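Local coordinates for ThiJ/PfpI family protein (Pseudomonas syringae pv. tomato, PDB 3EWN) that is of unknown function but belongs to the DJ-1/PfpI family, whose fold is related to that of class I glutamine amidotransferases, at residues 22-27 with 84-89; 28-33 with 54-59; 47-52 with 188-193; 76-81 with 104-109; 134-139 with 167-172. One frame throughout, in Å; residues are numbered along the deposited sequence.

Contact 1 of 5, residues 22-27 with 84-89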
# COMPACT_ATOMS: atom_id res chain seq x y z
N GLY A 22 16.57 -5.38 15.81
CA GLY A 22 15.82 -4.51 16.69
C GLY A 22 14.79 -5.34 17.44
O GLY A 22 14.65 -6.53 17.18
N ASP A 23 14.07 -4.71 18.36
CA ASP A 23 13.07 -5.43 19.15
C ASP A 23 11.82 -4.58 19.35
O ASP A 23 11.15 -4.68 20.38
CB ASP A 23 13.66 -5.82 20.50
CG ASP A 23 13.92 -4.62 21.39
OD1 ASP A 23 14.37 -3.57 20.87
OD2 ASP A 23 13.68 -4.71 22.61
N GLU A 24 11.50 -3.77 18.35
CA GLU A 24 10.33 -2.89 18.44
C GLU A 24 9.01 -3.64 18.54
O GLU A 24 8.83 -4.71 17.95
CB GLU A 24 10.27 -1.95 17.23
CG GLU A 24 11.47 -1.02 17.09
CD GLU A 24 12.58 -1.59 16.22
OE1 GLU A 24 12.55 -2.80 15.91
OE2 GLU A 24 13.49 -0.81 15.85
N GLN A 25 8.09 -3.07 19.30
CA GLN A 25 6.75 -3.62 19.48
C GLN A 25 5.86 -2.58 18.80
O GLN A 25 5.73 -1.47 19.29
CB GLN A 25 6.39 -3.70 20.96
CG GLN A 25 7.32 -4.60 21.77
CD GLN A 25 7.31 -6.03 21.28
OE1 GLN A 25 6.24 -6.63 21.10
NE2 GLN A 25 8.49 -6.59 21.07
N ILE A 26 5.26 -2.96 17.68
CA ILE A 26 4.45 -2.05 16.89
C ILE A 26 3.00 -2.49 16.78
O ILE A 26 2.71 -3.55 16.24
CB ILE A 26 5.06 -1.91 15.47
CG1 ILE A 26 6.50 -1.38 15.59
CG2 ILE A 26 4.21 -0.99 14.61
CD1 ILE A 26 7.32 -1.51 14.32
N ALA A 27 2.08 -1.66 17.28
CA ALA A 27 0.66 -1.98 17.21
C ALA A 27 -0.03 -1.10 16.17
O ALA A 27 0.03 0.13 16.25
CB ALA A 27 0.01 -1.78 18.58
N ASP A 84 2.92 -2.06 26.76
CA ASP A 84 3.93 -1.07 26.43
C ASP A 84 4.41 -1.28 24.99
O ASP A 84 4.92 -2.35 24.66
CB ASP A 84 5.12 -1.16 27.39
CG ASP A 84 4.70 -0.99 28.84
OD1 ASP A 84 3.56 -0.53 29.10
OD2 ASP A 84 5.52 -1.29 29.73
N LEU A 85 4.25 -0.26 24.16
CA LEU A 85 4.62 -0.34 22.75
C LEU A 85 5.69 0.65 22.32
O LEU A 85 5.86 1.70 22.94
CB LEU A 85 3.38 -0.10 21.89
CG LEU A 85 2.18 -1.01 22.13
CD1 LEU A 85 0.91 -0.36 21.57
CD2 LEU A 85 2.43 -2.36 21.47
N THR A 86 6.40 0.31 21.25
CA THR A 86 7.41 1.21 20.70
C THR A 86 6.62 2.19 19.84
O THR A 86 6.87 3.39 19.85
CB THR A 86 8.40 0.46 19.80
OG1 THR A 86 8.98 -0.63 20.53
CG2 THR A 86 9.50 1.40 19.32
N VAL A 87 5.64 1.65 19.11
CA VAL A 87 4.80 2.47 18.24
C VAL A 87 3.32 2.10 18.27
O VAL A 87 2.97 0.92 18.22
CB VAL A 87 5.26 2.37 16.77
CG1 VAL A 87 4.36 3.23 15.89
CG2 VAL A 87 6.71 2.79 16.63
N LEU A 88 2.47 3.11 18.38
CA LEU A 88 1.02 2.92 18.35
C LEU A 88 0.66 3.63 17.05
O LEU A 88 1.09 4.76 16.82
CB LEU A 88 0.34 3.61 19.53
CG LEU A 88 -1.20 3.56 19.54
CD1 LEU A 88 -1.69 2.11 19.54
CD2 LEU A 88 -1.72 4.30 20.76
N PHE A 89 -0.13 2.98 16.20
CA PHE A 89 -0.48 3.56 14.91
C PHE A 89 -1.95 3.40 14.54
O PHE A 89 -2.54 2.36 14.80
CB PHE A 89 0.38 2.90 13.82
CG PHE A 89 -0.07 3.20 12.41
CD1 PHE A 89 0.44 4.30 11.72
CD2 PHE A 89 -1.01 2.40 11.78
CE1 PHE A 89 0.02 4.58 10.42
CE2 PHE A 89 -1.44 2.67 10.48
CZ PHE A 89 -0.92 3.76 9.80

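Contact 2 of 5, residues 28-33 with 54-59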
# COMPACT_ATOMS: atom_id res chain seq x y z
N MSE A 28 -0.68 -1.74 15.21
CA MSE A 28 -1.38 -1.03 14.15
C MSE A 28 -2.87 -1.34 14.22
O MSE A 28 -3.30 -2.48 14.02
CB MSE A 28 -0.81 -1.45 12.79
CG MSE A 28 0.71 -1.28 12.70
SE MSE A 28 1.50 -1.73 11.00
CE MSE A 28 1.23 -0.08 10.09
N LEU A 29 -3.66 -0.32 14.53
CA LEU A 29 -5.10 -0.47 14.63
C LEU A 29 -5.75 -0.68 13.27
O LEU A 29 -5.35 -0.05 12.29
CB LEU A 29 -5.71 0.78 15.29
CG LEU A 29 -7.24 0.84 15.39
CD1 LEU A 29 -7.73 -0.11 16.47
CD2 LEU A 29 -7.66 2.28 15.71
N VAL A 30 -6.73 -1.57 13.21
CA VAL A 30 -7.48 -1.81 11.98
C VAL A 30 -8.94 -1.83 12.38
O VAL A 30 -9.26 -2.18 13.52
CB VAL A 30 -7.11 -3.14 11.26
CG1 VAL A 30 -5.67 -3.10 10.79
CG2 VAL A 30 -7.37 -4.34 12.17
N TYR A 31 -9.82 -1.44 11.47
CA TYR A 31 -11.25 -1.41 11.76
C TYR A 31 -12.03 -1.43 10.46
O TYR A 31 -11.49 -1.14 9.40
CB TYR A 31 -11.59 -0.14 12.56
CG TYR A 31 -11.04 1.14 11.97
CD1 TYR A 31 -11.70 1.79 10.92
CD2 TYR A 31 -9.86 1.71 12.45
CE1 TYR A 31 -11.19 2.97 10.37
CE2 TYR A 31 -9.34 2.88 11.89
CZ TYR A 31 -10.02 3.51 10.86
OH TYR A 31 -9.52 4.66 10.32
N PRO A 32 -13.32 -1.80 10.53
CA PRO A 32 -14.14 -1.86 9.32
C PRO A 32 -14.17 -0.50 8.62
O PRO A 32 -14.31 0.53 9.26
CB PRO A 32 -15.51 -2.26 9.85
CG PRO A 32 -15.18 -3.08 11.07
CD PRO A 32 -14.08 -2.25 11.71
N GLY A 33 -14.03 -0.51 7.30
CA GLY A 33 -14.09 0.74 6.56
C GLY A 33 -12.81 1.54 6.46
O GLY A 33 -12.82 2.63 5.89
N ILE A 54 5.07 -6.90 14.84
CA ILE A 54 3.94 -6.05 14.46
C ILE A 54 2.62 -6.71 14.85
O ILE A 54 2.40 -7.89 14.57
CB ILE A 54 3.91 -5.80 12.94
CG1 ILE A 54 5.19 -5.07 12.51
CG2 ILE A 54 2.69 -4.96 12.57
CD1 ILE A 54 5.33 -4.93 11.00
N TYR A 55 1.75 -5.95 15.51
CA TYR A 55 0.45 -6.45 15.93
C TYR A 55 -0.65 -5.72 15.16
O TYR A 55 -0.69 -4.49 15.16
CB TYR A 55 0.27 -6.22 17.43
CG TYR A 55 1.37 -6.81 18.28
CD1 TYR A 55 1.33 -8.15 18.67
CD2 TYR A 55 2.46 -6.04 18.66
CE1 TYR A 55 2.37 -8.70 19.43
CE2 TYR A 55 3.50 -6.59 19.42
CZ TYR A 55 3.45 -7.92 19.80
OH TYR A 55 4.47 -8.47 20.53
N ILE A 56 -1.52 -6.48 14.50
CA ILE A 56 -2.64 -5.90 13.76
C ILE A 56 -3.79 -5.99 14.76
O ILE A 56 -4.40 -7.04 14.93
CB ILE A 56 -2.94 -6.72 12.50
CG1 ILE A 56 -1.66 -6.86 11.66
CG2 ILE A 56 -4.03 -6.05 11.67
CD1 ILE A 56 -1.03 -5.52 11.26
N VAL A 57 -4.06 -4.87 15.43
CA VAL A 57 -5.07 -4.81 16.49
C VAL A 57 -6.45 -4.33 16.11
O VAL A 57 -6.61 -3.32 15.43
CB VAL A 57 -4.56 -3.92 17.64
CG1 VAL A 57 -5.47 -4.05 18.85
CG2 VAL A 57 -3.13 -4.28 17.98
N ALA A 58 -7.47 -5.05 16.59
CA ALA A 58 -8.86 -4.69 16.33
C ALA A 58 -9.72 -5.03 17.55
O ALA A 58 -9.26 -5.68 18.48
CB ALA A 58 -9.37 -5.44 15.11
N LYS A 59 -10.97 -4.58 17.52
CA LYS A 59 -11.90 -4.83 18.62
C LYS A 59 -12.05 -6.34 18.85
O LYS A 59 -12.25 -6.80 19.97
CB LYS A 59 -13.26 -4.19 18.30
CG LYS A 59 -14.18 -4.01 19.50
CD LYS A 59 -15.36 -3.10 19.15
CE LYS A 59 -16.23 -2.83 20.36
NZ LYS A 59 -17.33 -1.87 20.06
O HOH W 1 -11.43 -2.55 15.37

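Contact 3 of 5, residues 47-52 with 188-193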
# COMPACT_ATOMS: atom_id res chain seq x y z
N GLY A 47 7.42 -3.30 8.26
CA GLY A 47 7.68 -4.70 8.02
C GLY A 47 9.12 -4.98 7.63
O GLY A 47 9.56 -6.13 7.68
N SER A 48 9.86 -3.94 7.25
CA SER A 48 11.26 -4.11 6.85
C SER A 48 12.19 -4.22 8.06
O SER A 48 13.35 -4.60 7.91
CB SER A 48 11.71 -2.93 5.99
OG SER A 48 11.98 -1.80 6.80
N LEU A 49 11.68 -3.89 9.24
CA LEU A 49 12.47 -3.93 10.46
C LEU A 49 12.72 -5.35 10.99
O LEU A 49 11.79 -6.01 11.47
CB LEU A 49 11.76 -3.10 11.54
CG LEU A 49 11.55 -1.62 11.20
CD1 LEU A 49 10.57 -0.99 12.19
CD2 LEU A 49 12.89 -0.89 11.23
N MSE A 50 13.96 -5.82 10.90
CA MSE A 50 14.31 -7.16 11.38
C MSE A 50 14.21 -7.25 12.90
O MSE A 50 14.77 -6.41 13.61
CB MSE A 50 15.74 -7.52 10.96
CG MSE A 50 15.93 -7.74 9.47
SE MSE A 50 17.82 -7.80 8.98
CE MSE A 50 18.25 -9.48 9.81
N GLY A 51 13.50 -8.25 13.40
CA GLY A 51 13.36 -8.42 14.84
C GLY A 51 12.14 -7.77 15.46
O GLY A 51 11.76 -8.09 16.58
N ALA A 52 11.53 -6.84 14.72
CA ALA A 52 10.36 -6.14 15.22
C ALA A 52 9.13 -7.03 15.17
O ALA A 52 9.03 -7.91 14.31
CB ALA A 52 10.12 -4.88 14.41
N GLU A 188 14.25 6.69 11.94
CA GLU A 188 14.13 7.10 13.34
C GLU A 188 14.41 5.93 14.27
O GLU A 188 15.16 6.05 15.24
CB GLU A 188 12.72 7.64 13.61
CG GLU A 188 12.38 7.94 15.08
CD GLU A 188 13.23 9.05 15.67
OE1 GLU A 188 13.74 9.89 14.90
OE2 GLU A 188 13.37 9.11 16.91
N LEU A 189 13.81 4.78 13.96
CA LEU A 189 13.97 3.57 14.76
C LEU A 189 15.34 2.90 14.64
O LEU A 189 15.88 2.37 15.62
CB LEU A 189 12.86 2.58 14.41
CG LEU A 189 11.46 3.10 14.74
CD1 LEU A 189 10.40 2.18 14.15
CD2 LEU A 189 11.31 3.20 16.26
N ARG A 190 15.92 2.92 13.44
CA ARG A 190 17.23 2.32 13.21
C ARG A 190 18.16 3.47 12.82
O ARG A 190 18.56 4.24 13.68
CB ARG A 190 17.14 1.26 12.10
CG ARG A 190 16.16 0.12 12.42
CD ARG A 190 16.52 -0.59 13.72
NE ARG A 190 15.52 -1.59 14.09
CZ ARG A 190 15.46 -2.83 13.61
NH1 ARG A 190 16.36 -3.25 12.72
NH2 ARG A 190 14.50 -3.65 14.00
N ASP A 191 18.51 3.58 11.55
CA ASP A 191 19.34 4.70 11.11
C ASP A 191 19.06 4.98 9.64
O ASP A 191 18.27 4.28 9.01
CB ASP A 191 20.84 4.46 11.38
CG ASP A 191 21.48 3.43 10.46
OD1 ASP A 191 20.82 2.96 9.50
OD2 ASP A 191 22.66 3.11 10.69
N GLN A 192 19.67 6.02 9.09
CA GLN A 192 19.39 6.37 7.70
C GLN A 192 19.80 5.31 6.69
O GLN A 192 19.12 5.11 5.68
CB GLN A 192 20.06 7.70 7.34
CG GLN A 192 19.67 8.19 5.96
CD GLN A 192 20.14 9.59 5.68
OE1 GLN A 192 20.19 10.43 6.58
NE2 GLN A 192 20.48 9.87 4.43
N THR A 193 20.91 4.64 6.94
CA THR A 193 21.38 3.61 6.02
C THR A 193 20.37 2.47 5.92
O THR A 193 20.10 1.95 4.84
CB THR A 193 22.73 3.04 6.45
OG1 THR A 193 23.68 4.11 6.54
CG2 THR A 193 23.22 2.01 5.43

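Contact 4 of 5, residues 76-81 with 104-109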
# COMPACT_ATOMS: atom_id res chain seq x y z
N ALA A 76 -4.44 -9.42 16.95
CA ALA A 76 -4.56 -9.07 18.36
C ALA A 76 -5.82 -8.25 18.59
O ALA A 76 -6.34 -7.62 17.67
CB ALA A 76 -3.33 -8.28 18.80
N THR A 77 -6.31 -8.27 19.82
CA THR A 77 -7.49 -7.51 20.21
C THR A 77 -7.00 -6.47 21.21
O THR A 77 -5.84 -6.50 21.61
CB THR A 77 -8.55 -8.39 20.89
OG1 THR A 77 -8.01 -8.93 22.11
CG2 THR A 77 -8.95 -9.53 19.97
N PHE A 78 -7.88 -5.56 21.62
CA PHE A 78 -7.49 -4.54 22.58
C PHE A 78 -7.02 -5.20 23.87
O PHE A 78 -6.29 -4.59 24.66
CB PHE A 78 -8.67 -3.61 22.88
CG PHE A 78 -9.24 -2.93 21.66
CD1 PHE A 78 -8.42 -2.62 20.58
CD2 PHE A 78 -10.59 -2.59 21.61
CE1 PHE A 78 -8.94 -1.97 19.46
CE2 PHE A 78 -11.12 -1.94 20.49
CZ PHE A 78 -10.29 -1.63 19.42
N GLY A 79 -7.43 -6.44 24.08
CA GLY A 79 -7.05 -7.17 25.28
C GLY A 79 -5.73 -7.91 25.17
O GLY A 79 -5.00 -8.01 26.16
N THR A 80 -5.41 -8.44 23.99
CA THR A 80 -4.16 -9.18 23.83
C THR A 80 -2.99 -8.34 23.31
O THR A 80 -1.86 -8.82 23.22
CB THR A 80 -4.35 -10.41 22.91
OG1 THR A 80 -4.77 -9.98 21.60
CG2 THR A 80 -5.40 -11.35 23.50
N CYS A 81 -3.26 -7.09 22.95
CA CYS A 81 -2.19 -6.22 22.47
C CYS A 81 -1.29 -5.86 23.65
O CYS A 81 -1.79 -5.54 24.73
CB CYS A 81 -2.78 -4.94 21.88
SG CYS A 81 -1.54 -3.75 21.29
N ALA A 104 -16.35 3.82 22.16
CA ALA A 104 -15.78 3.88 23.50
C ALA A 104 -14.63 2.90 23.75
O ALA A 104 -13.60 3.29 24.31
CB ALA A 104 -16.87 3.67 24.54
N GLU A 105 -14.80 1.65 23.34
CA GLU A 105 -13.75 0.65 23.57
C GLU A 105 -12.49 0.98 22.79
O GLU A 105 -11.38 0.84 23.31
CB GLU A 105 -14.24 -0.75 23.19
CG GLU A 105 -13.23 -1.83 23.53
CD GLU A 105 -13.77 -3.24 23.35
OE1 GLU A 105 -12.99 -4.20 23.54
OE2 GLU A 105 -14.97 -3.38 23.03
N THR A 106 -12.64 1.41 21.54
CA THR A 106 -11.49 1.76 20.72
C THR A 106 -10.74 2.94 21.32
O THR A 106 -9.52 2.92 21.43
CB THR A 106 -11.92 2.11 19.28
OG1 THR A 106 -12.55 0.96 18.69
CG2 THR A 106 -10.71 2.50 18.43
N LEU A 107 -11.47 3.97 21.73
CA LEU A 107 -10.84 5.14 22.33
C LEU A 107 -10.11 4.79 23.62
O LEU A 107 -9.01 5.27 23.86
CB LEU A 107 -11.88 6.23 22.59
CG LEU A 107 -12.53 6.86 21.36
CD1 LEU A 107 -13.53 7.92 21.78
CD2 LEU A 107 -11.46 7.45 20.44
N ALA A 108 -10.73 3.95 24.45
CA ALA A 108 -10.13 3.56 25.72
C ALA A 108 -8.80 2.86 25.46
O ALA A 108 -7.82 3.11 26.17
CB ALA A 108 -11.07 2.63 26.48
N PHE A 109 -8.77 2.00 24.45
CA PHE A 109 -7.56 1.26 24.09
C PHE A 109 -6.48 2.22 23.61
O PHE A 109 -5.33 2.14 24.05
CB PHE A 109 -7.86 0.26 22.96
CG PHE A 109 -6.62 -0.28 22.29
CD1 PHE A 109 -5.83 -1.23 22.91
CD2 PHE A 109 -6.24 0.21 21.03
CE1 PHE A 109 -4.66 -1.70 22.30
CE2 PHE A 109 -5.08 -0.25 20.41
CZ PHE A 109 -4.29 -1.21 21.05

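Contact 5 of 5, residues 134-139 with 167-172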
# COMPACT_ATOMS: atom_id res chain seq x y z
N GLY A 134 -7.71 11.69 22.85
CA GLY A 134 -7.02 12.65 23.71
C GLY A 134 -5.51 12.60 23.65
O GLY A 134 -4.83 12.97 24.61
N LEU A 135 -4.98 12.17 22.51
CA LEU A 135 -3.53 12.05 22.32
C LEU A 135 -2.86 13.20 21.57
O LEU A 135 -1.66 13.15 21.33
CB LEU A 135 -3.23 10.75 21.58
CG LEU A 135 -3.04 9.45 22.37
CD1 LEU A 135 -3.77 9.50 23.70
CD2 LEU A 135 -3.49 8.29 21.53
N LEU A 136 -3.62 14.23 21.21
CA LEU A 136 -3.04 15.36 20.49
C LEU A 136 -3.25 16.70 21.19
O LEU A 136 -3.38 17.73 20.53
CB LEU A 136 -3.62 15.43 19.07
CG LEU A 136 -3.47 14.20 18.16
CD1 LEU A 136 -4.23 14.45 16.86
CD2 LEU A 136 -2.00 13.93 17.88
N LYS A 137 -3.26 16.68 22.51
CA LYS A 137 -3.46 17.91 23.28
C LYS A 137 -2.24 18.81 23.18
O LYS A 137 -1.21 18.55 23.82
CB LYS A 137 -3.75 17.58 24.75
CG LYS A 137 -5.02 16.77 24.96
CD LYS A 137 -5.29 16.54 26.44
CE LYS A 137 -6.47 15.61 26.65
NZ LYS A 137 -7.67 16.08 25.92
N GLY A 138 -2.35 19.86 22.38
CA GLY A 138 -1.25 20.79 22.20
C GLY A 138 -0.20 20.32 21.20
O GLY A 138 0.85 20.94 21.07
N TYR A 139 -0.50 19.25 20.48
CA TYR A 139 0.43 18.70 19.50
C TYR A 139 0.12 19.09 18.06
O TYR A 139 -1.04 19.11 17.65
CB TYR A 139 0.42 17.16 19.56
CG TYR A 139 1.08 16.60 20.79
CD1 TYR A 139 2.44 16.31 20.80
CD2 TYR A 139 0.35 16.38 21.96
CE1 TYR A 139 3.07 15.82 21.95
CE2 TYR A 139 0.95 15.90 23.10
CZ TYR A 139 2.31 15.62 23.10
OH TYR A 139 2.90 15.15 24.24
N ARG A 167 7.51 16.28 19.08
CA ARG A 167 7.91 15.43 20.18
C ARG A 167 7.73 13.97 19.74
O ARG A 167 8.29 13.58 18.72
CB ARG A 167 7.07 15.77 21.42
CG ARG A 167 7.54 17.06 22.11
CD ARG A 167 6.46 17.66 22.99
NE ARG A 167 5.43 18.31 22.19
CZ ARG A 167 4.27 18.75 22.67
NH1 ARG A 167 3.40 19.34 21.86
NH2 ARG A 167 3.99 18.60 23.96
N ASN A 168 6.96 13.18 20.47
CA ASN A 168 6.80 11.79 20.08
C ASN A 168 5.53 11.51 19.28
O ASN A 168 5.08 10.37 19.18
CB ASN A 168 6.88 10.88 21.31
CG ASN A 168 5.62 10.91 22.13
OD1 ASN A 168 4.99 11.95 22.29
ND2 ASN A 168 5.26 9.76 22.69
N ARG A 169 4.95 12.57 18.71
CA ARG A 169 3.75 12.44 17.88
C ARG A 169 4.20 12.64 16.44
O ARG A 169 4.72 13.69 16.09
CB ARG A 169 2.72 13.53 18.22
CG ARG A 169 1.63 13.12 19.21
CD ARG A 169 2.19 12.77 20.58
NE ARG A 169 1.12 12.72 21.57
CZ ARG A 169 1.30 12.39 22.85
NH1 ARG A 169 2.51 12.08 23.30
NH2 ARG A 169 0.27 12.39 23.68
N ILE A 170 4.00 11.62 15.61
CA ILE A 170 4.38 11.72 14.21
C ILE A 170 3.17 11.32 13.36
O ILE A 170 2.66 10.20 13.47
CB ILE A 170 5.58 10.80 13.89
CG1 ILE A 170 6.74 11.17 14.82
CG2 ILE A 170 5.99 10.97 12.43
CD1 ILE A 170 7.99 10.32 14.66
N THR A 171 2.71 12.25 12.54
CA THR A 171 1.54 12.00 11.70
C THR A 171 1.80 12.24 10.22
O THR A 171 2.58 13.13 9.85
CB THR A 171 0.34 12.87 12.15
OG1 THR A 171 0.74 14.25 12.23
CG2 THR A 171 -0.17 12.43 13.51
N GLY A 172 1.17 11.43 9.38
CA GLY A 172 1.31 11.57 7.95
C GLY A 172 0.01 12.09 7.37
O GLY A 172 -1.05 11.89 7.96
O HOH W 2 5.28 14.17 24.14

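Contact 1 of 5, residues 22-27 with 84-89
I26 pairs with V87, and A27 with L88, in the parallel centre of the α/β sheet of this DJ-1/PfpI-family fold, where strand 25-29 lies beside strand 87-90. The tight part begins here. A27 N bonds to V87 O and F89 N to A27 O, giving the usual parallel ladder. I26 and V87 lie side by side, their side chains pointing the same way, with I26 CG2 4.1 Å from V87 CB; on this face V87 also meets M185 of helix 177-189. β-branched residues such as isoleucine and valine fill a sheet face while keeping the backbone extended. On the other face A27 is small enough to let L85 close in, and its CB stands only 3.4 Å from L85 CD1. L88 there packs on helix 104-114.

The loose side is confined to side-chain ends: the exposed D84 forms a salt bridge with R116 (OD1 to NE), and Q25 bends its amide away to Y55 OH. The backbone beside them is tight again, Q25 O taking T86 N at 2.7 Å and V87 N at 3.1 Å. T86 sets OG1 anti to its carbonyl carbon (chi1 -55°), where it accepts the N-H of Q25 at 2.9 Å, almost straight at 172°.

Contact 2 of 5, residues 28-33 with 54-59
M28 pairs with I56 and L29 with V57 as the two segments run parallel, their backbones joined by three hydrogen bonds. M28 N reaches Y55 O at 2.8 Å in a practically straight bond (178°). V57 N then gives to M28 O, and V30 N closes the ladder on V57 O at 2.8 Å. Farther on, a water continues the link by donating to V30 O and accepting from K59 N.

The side chains that meet are apolar. M28, present as selenomethionine, lays its SE 3.8 Å from I54 CG2, and its long flexible chain goes on to P42, H43 and F46 of helix 36-46. V30 turns CG1 anti to its carbonyl carbon (chi1 -65°) and presses it on I56 CG2 at 3.5 Å, a tight fit, while its CG2 meets A58 CB at 3.7 Å; alanine, with a single methyl, is small enough to sit against the valine. L29 and V57 are on the opposite face, where helix 104-114 covers them.

Strand 25-29, helix 36-46 and strand 53-58 thus form a β-α-β crossover, the repeating unit of the three-layer α/β fold of the DJ-1/PfpI family.

Contact 3 of 5, residues 47-52 with 188-193
The guanidinium of R190 has L49 over one face, the CD2 methyl standing 3.9 Å above its plane near the rim, and M50 O near its edge, somewhat tilted from the plane. R190 NH2 gives a hydrogen bond to M50 O of 2.8 Å. The bond is somewhat bent, at 156°, and the donor comes from above the M50 carbonyl plane. A bend at chi2 (-57°) swings the arginine chain across the leucine, which brings R190 CG to 3.6 Å from L49 CD2. Leucine suits this place because its two methyls serve two partners: while CD2 supports the arginine, CD1 meets CD1 of L189 at 3.7 Å, the two leucine side chains crossing at about a right angle.

M50 O is presented by a type II β turn from L49 to A52. G51 takes the positive phi of its third position, a backbone shape in which a side chain would collide with the preceding carbonyl oxygen. R190 itself is the first residue beyond helix 177-189, and D191 then acts as N-cap of helix 192-201.

The other nitrogens are also engaged: NE forms a salt bridge with E24, and NH1 bonds to P19 O. One cation therefore ties the 47-52 loop, E24 and the N-terminal region at P19 to the end of helix 177-189, its charge probably balanced by E24, while the leucine pair supplies the apolar share.

Contact 4 of 5, residues 76-81 with 104-109
F78, in the turn that follows strand 76-77, lies opposite F109 of helix 104-114, their CA atoms 6.0 Å apart, and no hydrogen bond crosses between the segments. The two rings form an offset stack with centroids 4.7 Å apart and planes inclined by 21°. F109 sends CG anti to its backbone N (chi1 165°), which lays its ring against the F78 face, displaced from its centre. The position of F109 on the helix separately sets its CB over the same face, a CH-π contact 4.0 Å from the F78 centroid. V57 and L29 of the sheet lie beneath, continuing this apolar layer.

Other side chains of the helix frame the rest of the F78 ring. E105 brings CG and the start of its carboxylate to the edge, CG coming to 3.4 Å from F78 CD2; the long extended chain lets the carboxylate end near the surface, beside K59. T106 OG1 approaches F78 CZ obliquely at 3.5 Å, but its hydrogen bond goes to D103. At the edge of the F109 ring sits the sulfur of C81, SG lying 3.8 Å from F109 CZ, a compact and polarisable neighbour.

The turn is held by its own threonines: T77 N gives to T80 OG1 at 2.9 Å, and T80 N to T77 OG1 in an ST motif, while R113 takes C81 O. What joins the turn to the helix is therefore dispersion and the burial of aromatic surface.

Contact 5 of 5, residues 134-139 with 167-172
L135 O is gripped side-on by R169, which gives it two N-H groups, NE at 2.8 Å and NH2 at 3.1 Å. This joins the loop after helix 126-132, which ends in a Schellman motif at G134, to strand 169-172, which lies in the sheet of the DJ-1/PfpI fold between strands 119-123 and 163-166.

The centre of the contact is a cation-π sandwich. Y139 offers both faces of its ring: R169 lies flat on one, its plane within 5° of the ring, and R167 covers the other at 14°. Each CZ is 3.8 Å from the ring centroid. Tyrosine suits the slot, since its ring provides two π faces while its hydroxyl, at the ring's edge, can still bind water. A bend at chi2 (63°) folds R169 over the ring, with CD adding a CH-π contact.

A type II turn from L136 to Y139 brings the ring here, G138 supplying the positive phi; R167 NH1 makes a weak bond to G138 O. R169 is fixed further by N168, whose OD1 takes NH1 at 2.7 Å on a lone pair. A water joins the two sides, 2.6 Å from Y139 OH and donating to that same N168 OD1.

How the contacts relate
Contacts 1, 2 and 4 are buried, contact 5 is partly so, and contact 3 lies at the surface. Contacts 1 and 2 share strand 25-29 and are built from backbone ladders and aliphatic packing; they meet where I26 O takes Y55 N. Contact 4 adds the outer strand 76-77 and helix 104-114 to the same sheet, with aromatic stacking instead of a ladder, and A27 CB touching C81 SG links it to contact 1. Contact 5 lies toward the opposite edge of the sheet, next to outer strand 163-166. Arginine chemistry marks the two less buried places: in contact 3 R190 bridges a turn and reaches E24 of contact 1, whereas in contact 5 two arginines enclose a tyrosine.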